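Local coordinates for nuclease-like protein (Chaetomium thermophilum, PDB 6GRB), which resolves four-way DNA junctions as the enzyme GEN1, and probably also cleaves 5'-flaps in a metal-dependent way, at residues Leu60-Ile72 with Leu325-Leu339. Numbering follows the deposited sequence.
Sequences LFYRFVRLLSLGI and LIKVLAPGLLVQRCL
Leu68 fits as a knob into a hole formed by Gly332, Gln336, Leu333 and Leu329, where the end of helix 55-70 meets the middle of helix 318-340. The axes of 60-70 and 325-339 come within 7.4 Å, 36° from parallel. The backbones come nearest at Ser69 and Gly332, which has no side chain to hold them apart: Leu68 CB lies 3.8 Å from Gly332 CA, while Leu68 CD1 runs on to meet Leu329 CD1 obliquely. Beside it the hydroxyl of Ser69, turned back beside its own backbone N, sets OG 3.5 Å from Gly332 CA and bonds to Val65 O (3.1 Å), tilted 30° from the carbonyl plane; Ser69 N reaches the same oxygen from the opposite face. An alanine in place of Ser69 would probably leave Val65 O with the backbone bond alone and open a small gap beside Gly332. One turn earlier in helix 318-340, Val328 CG1, anti to its backbone N (chi1 173°), meets two rings of helix 55-70 some two turns before Ser69: it touches the Phe61 edge near the ring plane and lies 3.6 Å from Tyr62 CE1. Leu325 CD1 reaches the same Phe61 edge at CZ, and Val65 CG2, from the same helix as Phe61, lies over the rim of one face of that ring. Phe314 and Trp316 also meet the Phe61 ring edge-to-face. At the other end Val335 straddles the last turn, CG1 against Leu68 O and CG2 against Ser69 O, and Leu339 CD1 abuts Gly71 CA (3.6 Å), where a Schellman motif ends the helix. The contact thus joins a helix of the XPG N-terminal nuclease region to a helix far along the chain, away from the metal site. With no hydrogen bond or salt bridge across it, cohesion rests on apolar shape fit, and the Ser69 hydroxyl is satisfied within its own helix.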
loop_
_atom_site.group_PDB
_atom_site.type_symbol
_atom_site.label_atom_id
_atom_site.label_comp_id
_atom_site.label_asym_id
_atom_site.label_seq_id
_atom_site.Cartn_x
_atom_site.Cartn_y
_atom_site.Cartn_z
ATOM N N LEU A 60 8.324 1.781 11.810
ATOM C CA LEU A 60 7.529 2.658 10.954
ATOM C C LEU A 60 8.413 3.723 10.309
ATOM O O LEU A 60 8.317 3.993 9.110
ATOM C CB LEU A 60 6.412 3.288 11.797
ATOM C CG LEU A 60 5.184 3.844 11.106
ATOM C CD1 LEU A 60 4.307 2.702 10.655
ATOM C CD2 LEU A 60 4.422 4.786 12.012
ATOM N N PHE A 61 9.293 4.330 11.112
ATOM C CA PHE A 61 10.339 5.215 10.610
ATOM C C PHE A 61 11.119 4.566 9.460
ATOM O O PHE A 61 11.290 5.171 8.398
ATOM C CB PHE A 61 11.264 5.606 11.781
ATOM C CG PHE A 61 12.456 6.428 11.382
ATOM C CD1 PHE A 61 13.644 5.819 11.018
ATOM C CD2 PHE A 61 12.395 7.812 11.376
ATOM C CE1 PHE A 61 14.741 6.574 10.637
ATOM C CE2 PHE A 61 13.484 8.565 10.987
ATOM C CZ PHE A 61 14.652 7.951 10.619
ATOM N N TYR A 62 11.587 3.326 9.649
ATOM C CA TYR A 62 12.396 2.682 8.620
ATOM C C TYR A 62 11.580 2.402 7.351
ATOM O O TYR A 62 12.075 2.613 6.243
ATOM C CB TYR A 62 13.049 1.414 9.181
ATOM C CG TYR A 62 14.215 1.681 10.120
ATOM C CD1 TYR A 62 15.363 2.327 9.667
ATOM C CD2 TYR A 62 14.173 1.281 11.450
ATOM C CE1 TYR A 62 16.430 2.579 10.500
ATOM C CE2 TYR A 62 15.245 1.527 12.308
ATOM C CZ TYR A 62 16.374 2.180 11.821
ATOM O OH TYR A 62 17.447 2.421 12.654
ATOM N N ARG A 63 10.312 1.996 7.486
ATOM C CA ARG A 63 9.445 1.863 6.309
ATOM C C ARG A 63 9.226 3.195 5.587
ATOM O O ARG A 63 9.046 3.213 4.366
ATOM C CB ARG A 63 8.083 1.272 6.697
ATOM C CG ARG A 63 8.154 -0.074 7.391
ATOM C CD ARG A 63 7.894 -1.228 6.449
ATOM N NE ARG A 63 8.154 -2.516 7.094
ATOM C CZ ARG A 63 7.646 -3.671 6.669
ATOM N NH1 ARG A 63 6.852 -3.677 5.602
ATOM N NH2 ARG A 63 7.924 -4.812 7.308
ATOM N N PHE A 64 9.209 4.312 6.320
ATOM C CA PHE A 64 9.034 5.618 5.685
ATOM C C PHE A 64 10.271 6.003 4.872
ATOM O O PHE A 64 10.149 6.596 3.790
ATOM C CB PHE A 64 8.717 6.692 6.736
ATOM C CG PHE A 64 7.333 6.609 7.300
ATOM C CD1 PHE A 64 6.496 5.550 6.985
ATOM C CD2 PHE A 64 6.841 7.615 8.125
ATOM C CE1 PHE A 64 5.208 5.483 7.493
ATOM C CE2 PHE A 64 5.529 7.560 8.636
ATOM C CZ PHE A 64 4.720 6.488 8.332
ATOM N N VAL A 65 11.465 5.679 5.388
ATOM C CA VAL A 65 12.703 5.864 4.631
ATOM C C VAL A 65 12.704 4.971 3.396
ATOM O O VAL A 65 13.135 5.383 2.306
ATOM C CB VAL A 65 13.936 5.589 5.519
ATOM C CG1 VAL A 65 15.249 5.892 4.767
ATOM C CG2 VAL A 65 13.868 6.371 6.820
ATOM N N ARG A 66 12.206 3.742 3.533
ATOM C CA ARG A 66 12.103 2.872 2.371
ATOM C C ARG A 66 11.172 3.472 1.319
ATOM O O ARG A 66 11.480 3.440 0.120
ATOM C CB ARG A 66 11.651 1.469 2.786
ATOM C CG ARG A 66 11.794 0.447 1.657
ATOM C CD ARG A 66 11.717 -0.999 2.149
ATOM N NE ARG A 66 12.805 -1.340 3.070
ATOM C CZ ARG A 66 13.991 -1.844 2.714
ATOM N NH1 ARG A 66 14.269 -2.093 1.436
ATOM N NH2 ARG A 66 14.907 -2.109 3.647
ATOM N N LEU A 67 10.044 4.060 1.747
ATOM C CA LEU A 67 9.164 4.729 0.791
ATOM C C LEU A 67 9.817 5.960 0.175
ATOM O O LEU A 67 9.504 6.320 -0.963
ATOM C CB LEU A 67 7.841 5.125 1.453
ATOM C CG LEU A 67 6.868 4.022 1.894
ATOM C CD1 LEU A 67 5.676 4.636 2.651
ATOM C CD2 LEU A 67 6.414 3.127 0.700
ATOM N N LEU A 68 10.688 6.643 0.923
ATOM C CA LEU A 68 11.449 7.745 0.342
ATOM C C LEU A 68 12.272 7.271 -0.844
ATOM O O LEU A 68 12.317 7.940 -1.880
ATOM C CB LEU A 68 12.357 8.381 1.388
ATOM C CG LEU A 68 11.765 9.517 2.217
ATOM C CD1 LEU A 68 12.925 10.284 2.854
ATOM C CD2 LEU A 68 10.848 10.460 1.399
ATOM N N SER A 69 12.909 6.097 -0.719
ATOM C CA SER A 69 13.861 5.624 -1.720
ATOM C C SER A 69 13.191 4.949 -2.896
ATOM O O SER A 69 13.813 4.829 -3.960
ATOM C CB SER A 69 14.843 4.649 -1.083
ATOM O OG SER A 69 15.283 5.202 0.148
ATOM N N LEU A 70 11.963 4.462 -2.713
ATOM C CA LEU A 70 11.154 4.005 -3.833
ATOM C C LEU A 70 10.560 5.167 -4.628
ATOM O O LEU A 70 10.098 4.957 -5.748
ATOM C CB LEU A 70 10.046 3.064 -3.328
ATOM C CG LEU A 70 10.490 1.827 -2.525
ATOM C CD1 LEU A 70 9.341 1.198 -1.802
ATOM C CD2 LEU A 70 11.147 0.803 -3.432
ATOM N N GLY A 71 10.591 6.382 -4.099
ATOM C CA GLY A 71 9.914 7.502 -4.741
ATOM C C GLY A 71 8.402 7.374 -4.806
ATOM O O GLY A 71 7.795 7.717 -5.828
ATOM N N ILE A 72 7.771 6.891 -3.744
ATOM C CA ILE A 72 6.332 6.673 -3.716
ATOM C C ILE A 72 5.699 7.833 -2.964
ATOM O O ILE A 72 6.209 8.240 -1.919
ATOM C CB ILE A 72 5.997 5.320 -3.056
ATOM C CG1 ILE A 72 6.492 4.161 -3.936
ATOM C CG2 ILE A 72 4.501 5.207 -2.699
ATOM C CD1 ILE A 72 6.099 2.805 -3.428
ATOM N N LEU A 325 21.097 9.253 12.239
ATOM C CA LEU A 325 20.007 9.747 11.410
ATOM C C LEU A 325 20.490 10.017 10.003
ATOM O O LEU A 325 19.790 9.704 9.032
ATOM C CB LEU A 325 19.393 11.013 12.023
ATOM C CG LEU A 325 18.392 11.837 11.206
ATOM C CD1 LEU A 325 17.144 11.044 10.854
ATOM C CD2 LEU A 325 18.023 13.074 11.959
ATOM N N ILE A 326 21.703 10.575 9.883
ATOM C CA ILE A 326 22.304 10.896 8.585
ATOM C C ILE A 326 22.481 9.641 7.744
ATOM O O ILE A 326 22.120 9.614 6.568
ATOM C CB ILE A 326 23.649 11.615 8.789
ATOM C CG1 ILE A 326 23.443 13.000 9.392
ATOM C CG2 ILE A 326 24.399 11.723 7.491
ATOM C CD1 ILE A 326 24.660 13.485 10.177
ATOM N N LYS A 327 23.075 8.594 8.327
ATOM C CA LYS A 327 23.323 7.364 7.575
ATOM C C LYS A 327 22.026 6.782 7.027
ATOM O O LYS A 327 21.964 6.362 5.865
ATOM C CB LYS A 327 24.046 6.336 8.450
ATOM N N VAL A 328 20.970 6.778 7.844
ATOM C CA VAL A 328 19.712 6.130 7.486
ATOM C C VAL A 328 18.899 6.988 6.527
ATOM O O VAL A 328 18.259 6.474 5.604
ATOM C CB VAL A 328 18.927 5.806 8.766
ATOM C CG1 VAL A 328 17.533 5.278 8.416
ATOM C CG2 VAL A 328 19.705 4.812 9.602
ATOM N N LEU A 329 18.920 8.304 6.706
ATOM C CA LEU A 329 18.070 9.167 5.893
ATOM C C LEU A 329 18.685 9.502 4.544
ATOM O O LEU A 329 17.950 9.833 3.612
ATOM C CB LEU A 329 17.769 10.462 6.656
ATOM C CG LEU A 329 16.625 11.322 6.120
ATOM C CD1 LEU A 329 15.352 10.514 6.177
ATOM C CD2 LEU A 329 16.487 12.623 6.910
ATOM N N ALA A 330 20.012 9.450 4.412
ATOM C CA ALA A 330 20.659 10.071 3.257
ATOM C C ALA A 330 20.248 9.460 1.917
ATOM O O ALA A 330 19.913 10.228 0.995
ATOM C CB ALA A 330 22.181 10.045 3.439
ATOM N N PRO A 331 20.263 8.132 1.720
ATOM C CA PRO A 331 19.820 7.603 0.418
ATOM C C PRO A 331 18.402 8.019 0.057
ATOM O O PRO A 331 18.110 8.261 -1.127
ATOM C CB PRO A 331 19.941 6.081 0.591
ATOM C CG PRO A 331 20.864 5.883 1.724
ATOM C CD PRO A 331 20.643 7.047 2.646
ATOM N N GLY A 332 17.518 8.136 1.057
ATOM C CA GLY A 332 16.140 8.518 0.786
ATOM C C GLY A 332 16.006 9.936 0.261
ATOM O O GLY A 332 15.314 10.174 -0.731
ATOM N N LEU A 333 16.631 10.907 0.941
ATOM C CA LEU A 333 16.625 12.280 0.431
ATOM C C LEU A 333 17.232 12.375 -0.960
ATOM O O LEU A 333 16.832 13.240 -1.752
ATOM C CB LEU A 333 17.402 13.212 1.353
ATOM C CG LEU A 333 16.820 13.692 2.667
ATOM C CD1 LEU A 333 17.917 14.472 3.396
ATOM C CD2 LEU A 333 15.588 14.538 2.435
ATOM N N LEU A 334 18.232 11.543 -1.262
ATOM C CA LEU A 334 18.789 11.522 -2.614
ATOM C C LEU A 334 17.692 11.255 -3.638
ATOM O O LEU A 334 17.589 11.962 -4.652
ATOM C CB LEU A 334 19.902 10.469 -2.707
ATOM C CG LEU A 334 20.672 10.117 -3.994
ATOM C CD1 LEU A 334 21.445 11.350 -4.462
ATOM C CD2 LEU A 334 21.628 8.936 -3.855
ATOM N N VAL A 335 16.843 10.248 -3.381
ATOM C CA VAL A 335 15.782 9.911 -4.330
ATOM C C VAL A 335 14.719 10.999 -4.353
ATOM O O VAL A 335 14.335 11.494 -5.424
ATOM C CB VAL A 335 15.150 8.548 -4.005
ATOM C CG1 VAL A 335 13.809 8.449 -4.723
ATOM C CG2 VAL A 335 16.057 7.421 -4.441
ATOM N N GLN A 336 14.249 11.379 -3.170
ATOM C CA GLN A 336 13.232 12.415 -3.045
ATOM C C GLN A 336 13.658 13.692 -3.762
ATOM O O GLN A 336 12.853 14.332 -4.439
ATOM C CB GLN A 336 12.946 12.710 -1.571
ATOM C CG GLN A 336 11.882 13.773 -1.346
ATOM C CD GLN A 336 12.437 15.024 -0.693
ATOM O OE1 GLN A 336 12.876 14.994 0.457
ATOM N NE2 GLN A 336 12.420 16.131 -1.425
ATOM N N ARG A 337 14.927 14.056 -3.612
ATOM C CA ARG A 337 15.455 15.263 -4.253
ATOM C C ARG A 337 15.639 15.081 -5.757
ATOM O O ARG A 337 15.509 16.053 -6.516
ATOM C CB ARG A 337 16.777 15.676 -3.601
ATOM N N CYS A 338 15.856 13.845 -6.194
ATOM C CA CYS A 338 16.028 13.555 -7.614
ATOM C C CYS A 338 14.709 13.634 -8.394
ATOM O O CYS A 338 14.711 13.897 -9.597
ATOM C CB CYS A 338 16.667 12.178 -7.804
ATOM S SG CYS A 338 18.337 12.219 -8.498
ATOM N N LEU A 339 13.592 13.405 -7.709
ATOM C CA LEU A 339 12.280 13.445 -8.341
ATOM C C LEU A 339 11.680 14.833 -8.323
ATOM O O LEU A 339 10.843 15.146 -9.179
ATOM C CB LEU A 339 11.341 12.459 -7.660
ATOM C CG LEU A 339 11.601 10.997 -8.022
ATOM C CD1 LEU A 339 10.894 10.096 -7.034
ATOM C CD2 LEU A 339 11.144 10.725 -9.457
#